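Local structure of glutathione transferase lambda1 (Populus trichocarpa, 4PQH) at residues K49-Q52 with D53-L57; P199-A202 with A203-E207; S81-N85 with N86-G90; E207-V211 with E212-Q216. The protein binds glutathione covalently and probably catalyses its conjugation to electrophilic compounds with loss of a halide anion, as a Lambda-class glutathione transferase. One frame throughout, in Å; residues are numbered along the deposited sequence.

Interaction 1: residues K49-Q52 with D53-L57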
loop_
_atom_site.group_PDB
_atom_site.type_symbol
_atom_site.label_atom_id
_atom_site.label_comp_id
_atom_site.label_asym_id
_atom_site.label_seq_id
_atom_site.Cartn_x
_atom_site.Cartn_y
_atom_site.Cartn_z
ATOM N N LYS A 49 -7.502 -8.399 -6.011
ATOM C CA LYS A 49 -7.464 -9.356 -7.103
ATOM C C LYS A 49 -8.065 -10.708 -6.722
ATOM O O LYS A 49 -8.076 -11.630 -7.533
ATOM C CB LYS A 49 -6.031 -9.507 -7.620
ATOM C CG LYS A 49 -5.514 -8.253 -8.292
ATOM C CD LYS A 49 -4.098 -8.428 -8.829
ATOM C CE LYS A 49 -4.104 -9.200 -10.138
ATOM N NZ LYS A 49 -4.629 -8.368 -11.264
ATOM N N GLY A 50 -8.593 -10.820 -5.507
ATOM C CA GLY A 50 -9.202 -12.064 -5.051
ATOM C C GLY A 50 -8.204 -13.191 -4.811
ATOM O O GLY A 50 -8.513 -14.367 -4.986
ATOM N N LEU A 51 -7.002 -12.832 -4.374
ATOM C CA LEU A 51 -5.911 -13.799 -4.279
ATOM C C LEU A 51 -5.661 -14.310 -2.866
ATOM O O LEU A 51 -4.568 -14.794 -2.566
ATOM C CB LEU A 51 -4.631 -13.182 -4.840
ATOM C CG LEU A 51 -4.694 -12.786 -6.321
ATOM C CD1 LEU A 51 -3.484 -11.957 -6.712
ATOM C CD2 LEU A 51 -4.806 -14.020 -7.208
ATOM N N GLN A 52 -6.669 -14.210 -2.003
ATOM C CA GLN A 52 -6.506 -14.608 -0.607
ATOM C C GLN A 52 -6.129 -16.086 -0.459
ATOM O O GLN A 52 -5.366 -16.449 0.433
ATOM C CB GLN A 52 -7.765 -14.282 0.211
ATOM C CG GLN A 52 -8.113 -12.791 0.288
ATOM C CD GLN A 52 -9.076 -12.336 -0.798
ATOM O OE1 GLN A 52 -9.129 -12.907 -1.889
ATOM N NE2 GLN A 52 -9.841 -11.291 -0.502
ATOM N N ASP A 53 -6.642 -16.931 -1.346
ATOM C CA ASP A 53 -6.334 -18.360 -1.291
ATOM C C ASP A 53 -5.059 -18.729 -2.039
ATOM O O ASP A 53 -4.595 -19.867 -1.958
ATOM C CB ASP A 53 -7.496 -19.184 -1.852
ATOM C CG ASP A 53 -8.693 -19.202 -0.930
ATOM O OD1 ASP A 53 -8.501 -18.999 0.290
ATOM O OD2 ASP A 53 -9.819 -19.428 -1.421
ATOM N N LYS A 54 -4.498 -17.764 -2.764
ATOM C CA LYS A 54 -3.309 -17.996 -3.574
ATOM C C LYS A 54 -2.053 -17.465 -2.888
ATOM O O LYS A 54 -0.967 -18.020 -3.042
ATOM C CB LYS A 54 -3.473 -17.322 -4.939
ATOM C CG LYS A 54 -2.289 -17.491 -5.876
ATOM C CD LYS A 54 -2.122 -18.938 -6.312
ATOM C CE LYS A 54 -1.017 -19.071 -7.344
ATOM N NZ LYS A 54 -1.252 -18.196 -8.523
ATOM N N ILE A 55 -2.214 -16.387 -2.130
ATOM C CA ILE A 55 -1.086 -15.731 -1.480
ATOM C C ILE A 55 -1.251 -15.787 0.029
ATOM O O ILE A 55 -2.170 -15.190 0.588
ATOM C CB ILE A 55 -0.957 -14.269 -1.951
ATOM C CG1 ILE A 55 -0.736 -14.227 -3.473
ATOM C CG2 ILE A 55 0.149 -13.555 -1.182
ATOM C CD1 ILE A 55 -0.766 -12.841 -4.070
ATOM N N LYS A 56 -0.360 -16.525 0.684
ATOM C CA LYS A 56 -0.432 -16.678 2.128
ATOM C C LYS A 56 0.236 -15.502 2.832
ATOM O O LYS A 56 1.354 -15.117 2.483
ATOM C CB LYS A 56 0.232 -17.985 2.555
ATOM C CG LYS A 56 0.202 -18.233 4.056
ATOM C CD LYS A 56 0.960 -19.500 4.411
ATOM C CE LYS A 56 0.108 -20.440 5.247
ATOM N NZ LYS A 56 0.783 -21.750 5.478
ATOM N N LEU A 57 -0.462 -14.925 3.806
ATOM C CA LEU A 57 0.113 -13.864 4.627
ATOM C C LEU A 57 1.060 -14.445 5.668
ATOM O O LEU A 57 0.718 -15.400 6.361
ATOM C CB LEU A 57 -0.985 -13.075 5.335
ATOM C CG LEU A 57 -1.977 -12.310 4.461
ATOM C CD1 LEU A 57 -2.924 -11.532 5.353
ATOM C CD2 LEU A 57 -1.255 -11.378 3.503
HETATM O O HOH W 1 -7.316 -17.080 -4.259
#
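The link between helix 37-48 and strand 55-59 in the thioredoxin-like N-terminal domain is a tight turn in which L51 meets K54 and I55. The carbonyl of L51 is its pivot. L51 O accepts from I55 N at 2.9 Å and from K54 N at 3.0 Å. The first donor lies nearly in line with the C=O bond, at a C=O...N angle of 169°, while the second comes from above the carbonyl plane, 66° out of it. With two N-H groups reaching it from different directions, the oxygen is held firmly and its peptide is fixed in rotation.

The apolar side chains of L51 and I55 close over the same turn. CD1 of L51 touches CD1 of I55 at 3.9 Å, and that I55 methyl also lies 4.0 Å from L51 CB; the two chains meet at a slant. In I55 a chi1 of -60° folds CG1 back beside its own backbone N, the atom that bonds to L51 O, and this brings CD1 onto L51. Both residues are buried: L51 packs on I99 and F103, I55 on T28 and L30 of the adjacent strand, places that suit branched aliphatic residues. D53 and K54 are exposed, and their charges suit solvent.

A water donates to G50 O at 3.1 Å and accepts weakly from D53 N. G50, whose positive phi glycine tolerates easily, ends the preceding helix in a Schellman motif. A helix closed in this way and turned into the next parallel strand is the second half of a beta-alpha-beta crossover, the opening unit of the thioredoxin fold.

Interaction 2: residues P199-A202 with A203-E207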
loop_
_atom_site.group_PDB
_atom_site.type_symbol
_atom_site.label_atom_id
_atom_site.label_comp_id
_atom_site.label_asym_id
_atom_site.label_seq_id
_atom_site.Cartn_x
_atom_site.Cartn_y
_atom_site.Cartn_z
ATOM N N PRO A 199 -12.526 18.831 -2.507
ATOM C CA PRO A 199 -13.676 17.954 -2.733
ATOM C C PRO A 199 -13.352 16.659 -3.490
ATOM O O PRO A 199 -13.972 15.636 -3.214
ATOM C CB PRO A 199 -14.632 18.840 -3.532
ATOM C CG PRO A 199 -13.764 19.875 -4.173
ATOM C CD PRO A 199 -12.668 20.128 -3.196
ATOM N N LYS A 200 -12.406 16.694 -4.421
ATOM C CA LYS A 200 -12.042 15.486 -5.157
ATOM C C LYS A 200 -11.368 14.487 -4.216
ATOM O O LYS A 200 -11.595 13.277 -4.298
ATOM C CB LYS A 200 -11.119 15.822 -6.331
ATOM C CG LYS A 200 -11.753 16.670 -7.426
ATOM C CD LYS A 200 -12.555 15.832 -8.386
ATOM C CE LYS A 200 -13.106 16.672 -9.526
ATOM N NZ LYS A 200 -14.073 15.885 -10.331
ATOM N N LEU A 201 -10.516 15.002 -3.333
ATOM C CA LEU A 201 -9.877 14.181 -2.325
ATOM C C LEU A 201 -10.892 13.607 -1.347
ATOM O O LEU A 201 -10.830 12.427 -1.001
ATOM C CB LEU A 201 -8.848 15.016 -1.568
ATOM C CG LEU A 201 -8.241 14.335 -0.344
ATOM C CD1 LEU A 201 -7.437 13.112 -0.748
ATOM C CD2 LEU A 201 -7.381 15.321 0.393
ATOM N N ALA A 202 -11.824 14.442 -0.891
ATOM C CA ALA A 202 -12.865 13.963 0.012
ATOM C C ALA A 202 -13.648 12.818 -0.644
ATOM O O ALA A 202 -13.922 11.791 -0.011
ATOM C CB ALA A 202 -13.797 15.104 0.418
ATOM N N ALA A 203 -13.978 12.982 -1.926
ATOM C CA ALA A 203 -14.687 11.946 -2.669
ATOM C C ALA A 203 -13.842 10.672 -2.827
ATOM O O ALA A 203 -14.351 9.557 -2.705
ATOM C CB ALA A 203 -15.114 12.473 -4.040
ATOM N N TRP A 204 -12.549 10.848 -3.093
ATOM C CA TRP A 204 -11.627 9.724 -3.236
ATOM C C TRP A 204 -11.601 8.900 -1.949
ATOM O O TRP A 204 -11.663 7.674 -1.980
ATOM C CB TRP A 204 -10.226 10.239 -3.573
ATOM C CG TRP A 204 -9.211 9.157 -3.807
ATOM C CD1 TRP A 204 -8.876 8.593 -5.001
ATOM C CD2 TRP A 204 -8.380 8.532 -2.819
ATOM N NE1 TRP A 204 -7.901 7.641 -4.822
ATOM C CE2 TRP A 204 -7.570 7.592 -3.492
ATOM C CE3 TRP A 204 -8.246 8.674 -1.432
ATOM C CZ2 TRP A 204 -6.646 6.789 -2.820
ATOM C CZ3 TRP A 204 -7.323 7.883 -0.772
ATOM C CH2 TRP A 204 -6.534 6.956 -1.465
ATOM N N ILE A 205 -11.521 9.579 -0.807
ATOM C CA ILE A 205 -11.507 8.884 0.465
ATOM C C ILE A 205 -12.814 8.112 0.667
ATOM O O ILE A 205 -12.802 6.943 1.078
ATOM C CB ILE A 205 -11.221 9.862 1.622
ATOM C CG1 ILE A 205 -9.797 10.420 1.509
ATOM C CG2 ILE A 205 -11.418 9.167 2.970
ATOM C CD1 ILE A 205 -9.560 11.593 2.425
ATOM N N GLU A 206 -13.938 8.755 0.349
ATOM C CA GLU A 206 -15.225 8.079 0.470
ATOM C C GLU A 206 -15.313 6.847 -0.433
ATOM O O GLU A 206 -15.820 5.803 -0.014
ATOM C CB GLU A 206 -16.396 9.029 0.194
ATOM C CG GLU A 206 -17.751 8.356 0.350
ATOM C CD GLU A 206 -18.909 9.326 0.282
ATOM O OE1 GLU A 206 -18.757 10.400 -0.335
ATOM O OE2 GLU A 206 -19.974 9.007 0.849
ATOM N N GLU A 207 -14.802 6.959 -1.655
ATOM C CA GLU A 207 -14.865 5.844 -2.583
ATOM C C GLU A 207 -13.916 4.707 -2.199
ATOM O O GLU A 207 -14.261 3.531 -2.335
ATOM C CB GLU A 207 -14.619 6.342 -4.001
ATOM C CG GLU A 207 -15.748 7.268 -4.507
ATOM C CD GLU A 207 -17.134 6.637 -4.389
ATOM O OE1 GLU A 207 -17.310 5.483 -4.850
ATOM O OE2 GLU A 207 -18.039 7.289 -3.817
#
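L201 and I205 stand one turn apart on helix 199-208 of the all-helical C-terminal domain, in a contact of i to i+4 type that joins backbone bonding to side-chain packing along one flank. Four consecutive bonds of this spacing, from A203 N to P199 O through to E206 N to A202 O, carry the backbone; that of I205 N to L201 O is 2.9 Å long. Each donor is tilted 20° to 30° from the plane of its carbonyl, as expected of a regular alpha helix. P199 is well placed in the first turn, where its missing N-H costs no helical bond. The next two amides, of K200 and L201, are bonded instead to the carboxylate of E152.

Along the inward-facing flank L201 CD1 and I205 CD1 touch at 4.1 Å, the two chains crossing at an angle. In L201 CG is turned away from its own N (chi1 172°), which lets its end reach forward to I205 although its CB points elsewhere. I205 CG1 rests 3.4 Å from L201 O, and it also meets the edge of the W204 ring, in the ring plane. The indole continues into the core against A176 and I179 of helix 170-190; its NE1 bonds to D172, and its ring meets that of F164.

A202 and A203, partly exposed, add only a methyl each, while charged K200 and E206 face solvent. The result is an amphipathic helix: apolar groups join it to helices 144-154 and 170-190, while the negative charge of E152 would probably be favoured by the helix's positive N-terminal end.

Interaction 3: residues S81-N85 with N86-G90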
loop_
_atom_site.group_PDB
_atom_site.type_symbol
_atom_site.label_atom_id
_atom_site.label_comp_id
_atom_site.label_asym_id
_atom_site.label_seq_id
_atom_site.Cartn_x
_atom_site.Cartn_y
_atom_site.Cartn_z
ATOM N N SER A 81 7.971 -8.366 1.461
ATOM C CA SER A 81 8.644 -9.135 0.431
ATOM C C SER A 81 7.690 -10.236 -0.028
ATOM O O SER A 81 6.807 -10.663 0.726
ATOM C CB SER A 81 9.975 -9.704 0.927
ATOM O OG SER A 81 9.792 -10.705 1.911
ATOM N N LEU A 82 7.869 -10.674 -1.268
ATOM C CA LEU A 82 6.997 -11.668 -1.870
ATOM C C LEU A 82 7.832 -12.845 -2.327
ATOM O O LEU A 82 8.764 -12.681 -3.118
ATOM C CB LEU A 82 6.250 -11.076 -3.065
ATOM C CG LEU A 82 5.289 -12.030 -3.780
ATOM C CD1 LEU A 82 4.089 -12.349 -2.896
ATOM C CD2 LEU A 82 4.854 -11.450 -5.115
ATOM N N GLU A 83 7.494 -14.022 -1.806
ATOM C CA GLU A 83 8.099 -15.281 -2.204
ATOM C C GLU A 83 7.177 -15.917 -3.230
ATOM O O GLU A 83 6.033 -16.265 -2.923
ATOM C CB GLU A 83 8.225 -16.184 -0.981
ATOM C CG GLU A 83 8.738 -17.577 -1.255
ATOM C CD GLU A 83 8.582 -18.485 -0.050
ATOM O OE1 GLU A 83 8.360 -17.956 1.059
ATOM O OE2 GLU A 83 8.668 -19.720 -0.209
ATOM N N HIS A 84 7.674 -16.055 -4.455
ATOM C CA HIS A 84 6.866 -16.575 -5.549
ATOM C C HIS A 84 7.797 -17.148 -6.606
ATOM O O HIS A 84 8.764 -16.498 -6.999
ATOM C CB HIS A 84 6.004 -15.456 -6.148
ATOM C CG HIS A 84 5.114 -15.907 -7.265
ATOM N ND1 HIS A 84 4.131 -16.860 -7.093
ATOM C CD2 HIS A 84 5.055 -15.535 -8.563
ATOM C CE1 HIS A 84 3.509 -17.058 -8.241
ATOM N NE2 HIS A 84 4.050 -16.268 -9.152
ATOM N N ASN A 85 7.510 -18.369 -7.048
ATOM C CA ASN A 85 8.291 -19.024 -8.097
ATOM C C ASN A 85 9.800 -18.985 -7.868
ATOM O O ASN A 85 10.556 -18.576 -8.753
ATOM C CB ASN A 85 7.965 -18.430 -9.471
ATOM C CG ASN A 85 6.564 -18.763 -9.936
ATOM O OD1 ASN A 85 5.944 -19.712 -9.455
ATOM N ND2 ASN A 85 6.059 -17.987 -10.886
ATOM N N ASN A 86 10.224 -19.395 -6.676
ATOM C CA ASN A 86 11.644 -19.512 -6.343
ATOM C C ASN A 86 12.420 -18.197 -6.402
ATOM O O ASN A 86 13.612 -18.175 -6.709
ATOM C CB ASN A 86 12.318 -20.569 -7.223
ATOM C CG ASN A 86 11.607 -21.904 -7.172
ATOM O OD1 ASN A 86 11.268 -22.399 -6.097
ATOM N ND2 ASN A 86 11.365 -22.490 -8.340
ATOM N N GLU A 87 11.734 -17.101 -6.110
ATOM C CA GLU A 87 12.390 -15.813 -5.991
ATOM C C GLU A 87 11.690 -15.057 -4.878
ATOM O O GLU A 87 10.471 -15.127 -4.754
ATOM C CB GLU A 87 12.310 -15.033 -7.310
ATOM C CG GLU A 87 13.056 -13.697 -7.299
ATOM C CD GLU A 87 12.938 -12.937 -8.615
ATOM O OE1 GLU A 87 12.559 -13.554 -9.634
ATOM O OE2 GLU A 87 13.224 -11.718 -8.628
ATOM N N VAL A 88 12.464 -14.369 -4.046
ATOM C CA VAL A 88 11.891 -13.438 -3.093
ATOM C C VAL A 88 12.212 -12.039 -3.588
ATOM O O VAL A 88 13.369 -11.717 -3.871
ATOM C CB VAL A 88 12.426 -13.634 -1.668
ATOM C CG1 VAL A 88 11.804 -12.603 -0.737
ATOM C CG2 VAL A 88 12.124 -15.038 -1.170
ATOM N N LYS A 89 11.177 -11.219 -3.710
ATOM C CA LYS A 89 11.316 -9.883 -4.257
ATOM C C LYS A 89 10.790 -8.879 -3.252
ATOM O O LYS A 89 9.828 -9.156 -2.539
ATOM C CB LYS A 89 10.505 -9.762 -5.544
ATOM C CG LYS A 89 10.641 -10.950 -6.477
ATOM C CD LYS A 89 9.331 -11.221 -7.183
ATOM C CE LYS A 89 8.774 -9.948 -7.788
ATOM N NZ LYS A 89 9.734 -9.336 -8.749
ATOM N N GLY A 90 11.408 -7.705 -3.210
ATOM C CA GLY A 90 10.943 -6.644 -2.336
ATOM C C GLY A 90 10.503 -5.415 -3.105
ATOM O O GLY A 90 10.344 -5.467 -4.326
#
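Strands 81-84 and 87-90 run antiparallel at 158°, their axes 4.5 Å apart at closest, and bring S81 and E83 beside V88. L82 and K89 form a hydrogen-bonded pair: L82 N gives to K89 O at 2.8 Å, in the carbonyl plane, and K89 N returns a bond to L82 O at 2.9 Å. Nearer the bend, H84 N reaches E87 O at 3.0 Å, but the reverse bond, E87 N to H84 O, is long and bent. N85 and N86 make the two-residue turn, both with positive phi, close to type I', a conformation asparagine accepts readily.

On the face of S81, E83 and V88, the valine spreads its methyls between its neighbours. A chi1 of 179° sends CG1 to S81 CB at 3.8 Å, while CG2 meets E83 CB at 4.1 Å. V88 also touches F24 and Y74. An alanine at V88 is likely to open a gap between S81 and E83 and to deprive F24 and Y74 of a packing partner. The E83 carboxylate leads away to R29, Y31 OH and the amide of F24, and S81 OG bonds to Y69.

On the other face L82 packs on helix 92-102, H84 ND1 bonds to T28, and K89 makes a cation-pi contact with Y98. Polar partners on both faces thus tie the strands to the sheet and helix 92-102, near the bound glutathione, while the bend is exposed.

Interaction 4: residues E207-V211 with E212-Q216. Unlike the reference sequence in segment 207-211: V211 (reference Ile).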
loop_
_atom_site.group_PDB
_atom_site.type_symbol
_atom_site.label_atom_id
_atom_site.label_comp_id
_atom_site.label_asym_id
_atom_site.label_seq_id
_atom_site.Cartn_x
_atom_site.Cartn_y
_atom_site.Cartn_z
ATOM N N GLU A 207 -14.802 6.959 -1.655
ATOM C CA GLU A 207 -14.865 5.844 -2.583
ATOM C C GLU A 207 -13.916 4.707 -2.199
ATOM O O GLU A 207 -14.261 3.531 -2.335
ATOM C CB GLU A 207 -14.619 6.342 -4.001
ATOM C CG GLU A 207 -15.748 7.268 -4.507
ATOM C CD GLU A 207 -17.134 6.637 -4.389
ATOM O OE1 GLU A 207 -17.310 5.483 -4.850
ATOM O OE2 GLU A 207 -18.039 7.289 -3.817
ATOM N N MET A 208 -12.729 5.053 -1.714
ATOM C CA MET A 208 -11.802 4.037 -1.227
ATOM C C MET A 208 -12.415 3.262 -0.081
ATOM O O MET A 208 -12.289 2.038 -0.001
ATOM C CB MET A 208 -10.502 4.676 -0.755
ATOM C CG MET A 208 -9.584 5.060 -1.883
ATOM S SD MET A 208 -9.157 3.668 -2.956
ATOM C CE MET A 208 -8.541 2.461 -1.779
ATOM N N ASN A 209 -13.093 3.977 0.807
ATOM C CA ASN A 209 -13.692 3.336 1.971
ATOM C C ASN A 209 -14.843 2.395 1.645
ATOM O O ASN A 209 -15.305 1.660 2.511
ATOM C CB ASN A 209 -14.133 4.368 3.002
ATOM C CG ASN A 209 -12.965 4.990 3.739
ATOM O OD1 ASN A 209 -11.860 4.449 3.753
ATOM N ND2 ASN A 209 -13.211 6.123 4.369
ATOM N N LYS A 210 -15.312 2.421 0.398
ATOM C CA LYS A 210 -16.349 1.493 -0.034
ATOM C C LYS A 210 -15.744 0.207 -0.577
ATOM O O LYS A 210 -16.462 -0.744 -0.883
ATOM C CB LYS A 210 -17.214 2.129 -1.118
ATOM C CG LYS A 210 -18.041 3.287 -0.632
ATOM C CD LYS A 210 -18.708 4.012 -1.786
ATOM C CE LYS A 210 -19.455 5.216 -1.275
ATOM N NZ LYS A 210 -20.093 5.977 -2.394
ATOM N N VAL A 211 -14.427 0.191 -0.733
ATOM C CA VAL A 211 -13.754 -0.965 -1.305
ATOM C C VAL A 211 -13.420 -1.951 -0.195
ATOM O O VAL A 211 -12.490 -1.735 0.589
ATOM C CB VAL A 211 -12.464 -0.559 -2.051
ATOM C CG1 VAL A 211 -11.743 -1.787 -2.588
ATOM C CG2 VAL A 211 -12.774 0.429 -3.175
ATOM N N GLU A 212 -14.190 -3.026 -0.125
ATOM C CA GLU A 212 -14.082 -3.982 0.967
ATOM C C GLU A 212 -12.703 -4.644 1.034
ATOM O O GLU A 212 -12.171 -4.892 2.123
ATOM C CB GLU A 212 -15.195 -5.030 0.852
ATOM C CG GLU A 212 -15.346 -5.898 2.081
ATOM C CD GLU A 212 -15.571 -5.086 3.348
ATOM O OE1 GLU A 212 -16.109 -3.958 3.264
ATOM O OE2 GLU A 212 -15.211 -5.583 4.434
ATOM N N ALA A 213 -12.116 -4.909 -0.129
ATOM C CA ALA A 213 -10.790 -5.519 -0.193
ATOM C C ALA A 213 -9.752 -4.649 0.503
ATOM O O ALA A 213 -8.800 -5.162 1.105
ATOM C CB ALA A 213 -10.379 -5.754 -1.626
ATOM N N TYR A 214 -9.935 -3.332 0.410
ATOM C CA TYR A 214 -9.058 -2.389 1.092
ATOM C C TYR A 214 -9.393 -2.325 2.580
ATOM O O TYR A 214 -8.499 -2.396 3.426
ATOM C CB TYR A 214 -9.155 -0.999 0.461
ATOM C CG TYR A 214 -8.729 0.101 1.406
ATOM C CD1 TYR A 214 -7.411 0.199 1.844
ATOM C CD2 TYR A 214 -9.642 1.031 1.877
ATOM C CE1 TYR A 214 -7.024 1.199 2.713
ATOM C CE2 TYR A 214 -9.259 2.036 2.745
ATOM C CZ TYR A 214 -7.951 2.108 3.158
ATOM O OH TYR A 214 -7.564 3.097 4.037
ATOM N N ASN A 215 -10.676 -2.196 2.904
ATOM C CA ASN A 215 -11.101 -2.153 4.304
ATOM C C ASN A 215 -10.598 -3.332 5.124
ATOM O O ASN A 215 -10.271 -3.190 6.309
ATOM C CB ASN A 215 -12.623 -2.094 4.405
ATOM C CG ASN A 215 -13.195 -0.818 3.836
ATOM O OD1 ASN A 215 -12.546 0.231 3.858
ATOM N ND2 ASN A 215 -14.417 -0.898 3.319
ATOM N N GLN A 216 -10.532 -4.499 4.493
ATOM C CA GLN A 216 -10.083 -5.700 5.182
ATOM C C GLN A 216 -8.614 -5.661 5.575
ATOM O O GLN A 216 -8.187 -6.441 6.419
ATOM C CB GLN A 216 -10.367 -6.934 4.335
ATOM C CG GLN A 216 -11.826 -7.320 4.317
ATOM C CD GLN A 216 -12.156 -8.175 3.128
ATOM O OE1 GLN A 216 -11.285 -8.479 2.314
ATOM N NE2 GLN A 216 -13.421 -8.565 3.007
HETATM O O HOH W 2 -8.774 6.016 3.565
#
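The ring of Y214 is met by M208 and N209 from two directions. In the conformer given, one of two deposited, M208 bends at both chi2 and chi3, laying CE over one face of the ring, 4.0 Å from Y214 CG, in a CH-pi contact. N209 instead lies alongside: its OD1 comes to the ring edge, 3.7 Å from Y214 CE2, with amide and ring planes only 6° apart. A flat amide suits the place, since it can lie level with the ring and turn its oxygen to the C-H there. A water donates to Y214 OH and weakly to N209 OD1, and the hydroxyl also bonds to E180.

The second grip is N215 ND2 to N209 O, 2.8 Å and close to straight, the acceptor lying in the amide plane of N215. A leucine in place of N215 would probably leave N209 O without this donor and loosen the tie between turn and helix.

M208 to V211 is a type I beta turn, and V211 is the N-cap residue of helix 212-215. V211 O accepts N215 N at 3.0 Å, in the carbonyl plane, and more weakly Y214 N. V211 CG1 packs on Y214 CB at 4.1 Å. Further out, K210 NZ forms a salt bridge with E207 OE2 at 2.8 Å, and I44 and Q40 of helix 37-48 touch Y214.

In the fold
Following the chain from its N terminus, interaction 1 closes the short turn between helix 37-48 and strand 55-59, and interaction 3 then closes the hairpin of strands 81-84 and 87-90. Both reach the same four-stranded sheet, and strands 55-59 and 87-90 are its outermost members. Much later, interaction 2 winds along helix 199-208 in the other domain, and interaction 4 takes over from it at the shared E207, turning the chain into helix 212-215. All four are local contacts that follow one another along the chain, save for that overlap at E207, and none encloses another. The last leads back to the first: Q216 packs against Q52, so the C-terminal segment bridges the helical and thioredoxin-like domains.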